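Local structure of septation protein imp2 (Schizosaccharomyces pombe, 5C1F) at residues M55-R60 and V82-A86; L37-H42 and V100-T105. The protein binds membrane phospholipids through its F-BAR domain, links them to the cytoskeleton, and takes part in disassembling the medial ring during septation. All coordinates share one frame; numbering follows the deposited sequence.

Contact 1. Residues M55-R60 and V82-A86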
# COMPACT_ATOMS: atom_id res chain seq x y z
N MET A 55 -6.75 4.29 0.24
CA MET A 55 -6.58 4.63 1.65
C MET A 55 -7.15 6.01 1.94
O MET A 55 -7.71 6.24 3.02
CB MET A 55 -5.10 4.57 2.04
CG MET A 55 -4.87 4.60 3.54
SD MET A 55 -3.14 4.36 3.96
CE MET A 55 -2.82 2.78 3.19
N ALA A 56 -7.02 6.93 0.98
CA ALA A 56 -7.59 8.26 1.11
C ALA A 56 -9.12 8.19 1.13
O ALA A 56 -9.76 8.82 1.96
CB ALA A 56 -7.12 9.16 -0.03
N LYS A 57 -9.68 7.41 0.21
CA LYS A 57 -11.12 7.22 0.14
C LYS A 57 -11.66 6.68 1.46
O LYS A 57 -12.72 7.10 1.94
CB LYS A 57 -11.49 6.27 -1.00
CG LYS A 57 -12.98 6.08 -1.19
CD LYS A 57 -13.28 5.09 -2.31
CE LYS A 57 -14.78 4.84 -2.46
NZ LYS A 57 -15.51 6.04 -2.95
N LEU A 58 -10.91 5.75 2.05
CA LEU A 58 -11.28 5.16 3.33
C LEU A 58 -11.29 6.21 4.45
O LEU A 58 -12.11 6.15 5.36
CB LEU A 58 -10.32 4.03 3.69
CG LEU A 58 -10.46 3.42 5.08
CD1 LEU A 58 -11.83 2.80 5.28
CD2 LEU A 58 -9.36 2.39 5.33
N SER A 59 -10.37 7.16 4.36
CA SER A 59 -10.25 8.22 5.35
C SER A 59 -11.44 9.18 5.32
O SER A 59 -11.71 9.87 6.30
CB SER A 59 -8.96 9.00 5.15
OG SER A 59 -7.84 8.14 5.19
N ARG A 60 -12.15 9.20 4.19
CA ARG A 60 -13.31 10.07 4.02
C ARG A 60 -14.55 9.48 4.67
O ARG A 60 -15.63 10.06 4.60
CB ARG A 60 -13.60 10.30 2.53
CG ARG A 60 -12.46 10.94 1.78
CD ARG A 60 -12.16 12.32 2.31
NE ARG A 60 -10.77 12.67 2.07
CZ ARG A 60 -9.81 12.63 2.99
NH1 ARG A 60 -10.11 12.27 4.23
NH2 ARG A 60 -8.57 12.96 2.67
N VAL A 82 -4.74 7.85 9.47
CA VAL A 82 -4.85 6.98 8.31
C VAL A 82 -4.82 7.85 7.05
O VAL A 82 -4.25 7.47 6.03
CB VAL A 82 -6.14 6.12 8.36
CG1 VAL A 82 -6.47 5.54 6.99
CG2 VAL A 82 -5.99 5.02 9.40
N ASP A 83 -5.41 9.04 7.15
CA ASP A 83 -5.38 10.01 6.06
C ASP A 83 -3.95 10.50 5.83
O ASP A 83 -3.52 10.66 4.69
CB ASP A 83 -6.30 11.19 6.36
CG ASP A 83 -6.61 12.03 5.13
OD1 ASP A 83 -6.43 11.53 4.00
OD2 ASP A 83 -7.04 13.19 5.30
N ASN A 84 -3.21 10.74 6.91
CA ASN A 84 -1.81 11.15 6.80
C ASN A 84 -0.97 10.07 6.15
O ASN A 84 -0.03 10.36 5.41
CB ASN A 84 -1.24 11.50 8.18
CG ASN A 84 -1.67 12.87 8.65
OD1 ASN A 84 -1.98 13.75 7.84
ND2 ASN A 84 -1.70 13.07 9.96
N MET A 85 -1.31 8.82 6.42
CA MET A 85 -0.62 7.71 5.79
C MET A 85 -0.94 7.66 4.29
O MET A 85 -0.06 7.40 3.47
CB MET A 85 -0.99 6.39 6.47
CG MET A 85 -0.35 6.24 7.85
SD MET A 85 -0.68 4.64 8.62
CE MET A 85 -1.76 5.12 9.96
N ALA A 86 -2.19 7.95 3.94
CA ALA A 86 -2.60 8.03 2.54
C ALA A 86 -1.83 9.11 1.79
O ALA A 86 -1.30 8.86 0.71
CB ALA A 86 -4.10 8.28 2.44

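Contact 2. Residues L37-H42 and V100-T105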
# COMPACT_ATOMS: atom_id res chain seq x y z
N LEU A 37 13.27 -2.91 -16.52
CA LEU A 37 13.23 -2.31 -15.19
C LEU A 37 12.26 -1.14 -15.14
O LEU A 37 11.57 -0.94 -14.14
CB LEU A 37 14.63 -1.87 -14.78
CG LEU A 37 15.55 -3.03 -14.38
CD1 LEU A 37 17.01 -2.58 -14.31
CD2 LEU A 37 15.11 -3.62 -13.05
N ARG A 38 12.18 -0.37 -16.23
CA ARG A 38 11.22 0.72 -16.31
C ARG A 38 9.81 0.19 -16.15
O ARG A 38 9.01 0.73 -15.39
CB ARG A 38 11.35 1.48 -17.63
CG ARG A 38 10.51 2.75 -17.68
CD ARG A 38 10.02 3.06 -19.09
NE ARG A 38 9.26 1.95 -19.65
CZ ARG A 38 7.99 1.69 -19.37
NH1 ARG A 38 7.32 2.46 -18.52
NH2 ARG A 38 7.38 0.66 -19.93
N SER A 39 9.51 -0.89 -16.87
CA SER A 39 8.20 -1.52 -16.84
C SER A 39 7.89 -2.07 -15.45
O SER A 39 6.76 -1.97 -14.97
CB SER A 39 8.13 -2.64 -17.87
OG SER A 39 6.89 -3.32 -17.80
N PHE A 40 8.90 -2.65 -14.81
CA PHE A 40 8.75 -3.19 -13.46
C PHE A 40 8.37 -2.09 -12.47
O PHE A 40 7.39 -2.21 -11.73
CB PHE A 40 10.04 -3.88 -13.02
CG PHE A 40 9.99 -4.44 -11.62
CD1 PHE A 40 9.48 -5.70 -11.38
CD2 PHE A 40 10.46 -3.69 -10.55
CE1 PHE A 40 9.44 -6.22 -10.09
CE2 PHE A 40 10.42 -4.20 -9.26
CZ PHE A 40 9.91 -5.46 -9.03
N TYR A 41 9.14 -1.01 -12.47
CA TYR A 41 8.92 0.07 -11.52
C TYR A 41 7.72 0.93 -11.89
O TYR A 41 7.14 1.61 -11.04
CB TYR A 41 10.17 0.94 -11.39
CG TYR A 41 11.26 0.25 -10.59
CD1 TYR A 41 11.07 -0.04 -9.24
CD2 TYR A 41 12.46 -0.11 -11.18
CE1 TYR A 41 12.06 -0.67 -8.51
CE2 TYR A 41 13.45 -0.74 -10.45
CZ TYR A 41 13.24 -1.02 -9.12
OH TYR A 41 14.23 -1.65 -8.39
N HIS A 42 7.33 0.89 -13.17
CA HIS A 42 6.10 1.54 -13.61
C HIS A 42 4.91 0.92 -12.88
O HIS A 42 4.05 1.63 -12.35
CB HIS A 42 5.92 1.40 -15.12
CG HIS A 42 4.58 1.85 -15.61
ND1 HIS A 42 4.25 3.17 -15.78
CD2 HIS A 42 3.48 1.14 -15.96
CE1 HIS A 42 3.01 3.26 -16.22
NE2 HIS A 42 2.52 2.04 -16.34
N VAL A 100 12.17 7.26 -9.93
CA VAL A 100 12.57 5.89 -10.22
C VAL A 100 12.19 5.50 -11.65
O VAL A 100 13.06 5.37 -12.50
CB VAL A 100 11.97 4.90 -9.21
CG1 VAL A 100 12.49 3.50 -9.45
CG2 VAL A 100 12.30 5.34 -7.79
N GLU A 101 10.90 5.33 -11.90
CA GLU A 101 10.42 4.97 -13.24
C GLU A 101 10.93 5.90 -14.34
O GLU A 101 11.53 5.45 -15.31
CB GLU A 101 8.89 4.95 -13.28
CG GLU A 101 8.32 4.83 -14.68
CD GLU A 101 6.81 5.02 -14.72
OE1 GLU A 101 6.20 5.18 -13.64
OE2 GLU A 101 6.24 5.00 -15.83
N ASN A 102 10.69 7.20 -14.18
CA ASN A 102 11.07 8.18 -15.20
C ASN A 102 12.58 8.31 -15.36
O ASN A 102 13.05 8.84 -16.36
CB ASN A 102 10.46 9.54 -14.89
CG ASN A 102 8.96 9.57 -15.10
OD1 ASN A 102 8.41 8.72 -15.80
ND2 ASN A 102 8.29 10.56 -14.51
N ALA A 103 13.34 7.85 -14.37
CA ALA A 103 14.79 7.86 -14.46
C ALA A 103 15.25 6.93 -15.57
O ALA A 103 16.20 7.25 -16.30
CB ALA A 103 15.42 7.46 -13.13
N PHE A 104 14.58 5.79 -15.70
CA PHE A 104 14.85 4.87 -16.80
C PHE A 104 14.45 5.48 -18.13
O PHE A 104 15.11 5.27 -19.15
CB PHE A 104 14.11 3.54 -16.60
CG PHE A 104 14.52 2.80 -15.36
CD1 PHE A 104 15.66 2.02 -15.35
CD2 PHE A 104 13.76 2.88 -14.20
CE1 PHE A 104 16.04 1.34 -14.21
CE2 PHE A 104 14.13 2.21 -13.06
CZ PHE A 104 15.28 1.43 -13.07
N THR A 105 13.35 6.23 -18.12
CA THR A 105 12.85 6.90 -19.32
C THR A 105 13.84 7.94 -19.81
O THR A 105 14.14 8.02 -21.00
CB THR A 105 11.49 7.57 -19.07
OG1 THR A 105 10.53 6.58 -18.69
CG2 THR A 105 11.00 8.27 -20.33
O HOH W 1 3.43 4.76 -13.26

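Contact 1. Residues M55-R60 and V82-A86
With CG trans to the amide nitrogen (chi1 -164°), Asp83 reaches toward Arg60, which folds back at chi2 (-63°), and these torsions bring carboxylate and guanidinium together between two antiparallel helices of the F-BAR bundle. The axes of segments 55-59 and 82-86 come within 8.3 Å of each other. NH2 of Arg60 serves both carboxylate oxygens, lying 2.9 Å from OD1 and 3.1 Å from OD2 of Asp83, each on its syn side but about 30° out of the carboxylate plane. The two flat groups stand almost perpendicular, and NH1 adds just a weak bond to OD2.

Deeper in, Met55 runs out to SD past Ala86 before CE turns aside, with SD 3.7 Å from Ala86 N and CG alongside CG1 of Val82. The methyl of Ala86 points toward helix 55-59 and lies 3.5 Å from Ala56 N, a contact that a small residue on each side permits. Met55 and Leu58 also pack on Arg44 and Phe40 of the second subunit, so the buried side of this pair continues into the dimer interface. Ser59 turns its hydroxyl back on its own helix, and OG donates to Met55 O over 2.9 Å, reaching that carbonyl from the face opposite Ser59 N.

Contact 2. Residues L37-H42 and V100-T105
Phe104 and Tyr41 meet rim to rim on the buried side of this antiparallel helix pair, part of the elongated F-BAR helical bundle. Their planes are only 11° apart, and CE2 of Phe104 comes within 3.4 Å of CD2 of Tyr41. Neither ring lies over the other. A methyl takes one face of the tyrosine instead: Val100 CG1 makes a CH-pi contact 3.9 Å from the ring centroid, while Phe40 CD2 covers the opposite face. The Phe104 ring has the backbone of Leu37 and Arg38 over one face, and its CE1 touches CB of Leu37 at 3.6 Å. An alanine in place of Phe104 is likely to leave a gap beside Leu37 and take away the lateral support of the Tyr41 ring. Leu222 and Val225 of helix 162-252 also pack against Phe104.

Polar contacts gather around Glu101. Its CG is anti to the backbone N (chi1 170°) and the chain stays extended, carrying the carboxylate alongside His42. There ND1 of His42 donates to OE2 of Glu101 over 2.7 Å, with the acceptor near the imidazole plane but the donor well above the carboxylate plane. A water lies 2.8 Å from OE1 of Glu101, placed to donate to it. Arg38 NH1 makes a long salt bridge to OE2 of Glu101, 3.9 Å away, but its NH2 pairs with Glu35 on its own helix.

The hydrogen bond requires a proton on ND1, which a neutral imidazole can supply; the carboxylate may favour the charged form, though Arg38 would probably offset this.

Both contacts join helix 18-59 to helix 69-155, and their centres lie 26 Å apart, with about 16 Å between nearest atoms. Along the chain the order is 37-42, 55-60, 82-86, 100-105; since the helices run antiparallel, the two middle segments pair as contact 1, nearer the turn between the helices, and the outer two as contact 2, whose centre lies about 3 Å from the centre of the chain. Helix 162-252 packs against each. The second subunit touches both as well: through Phe40 and Leu58, contact 2 of one subunit abuts contact 1 of the other. The same helical pairing is therefore continuous with the dimer interface at two levels of the elongated, membrane-binding F-BAR domain.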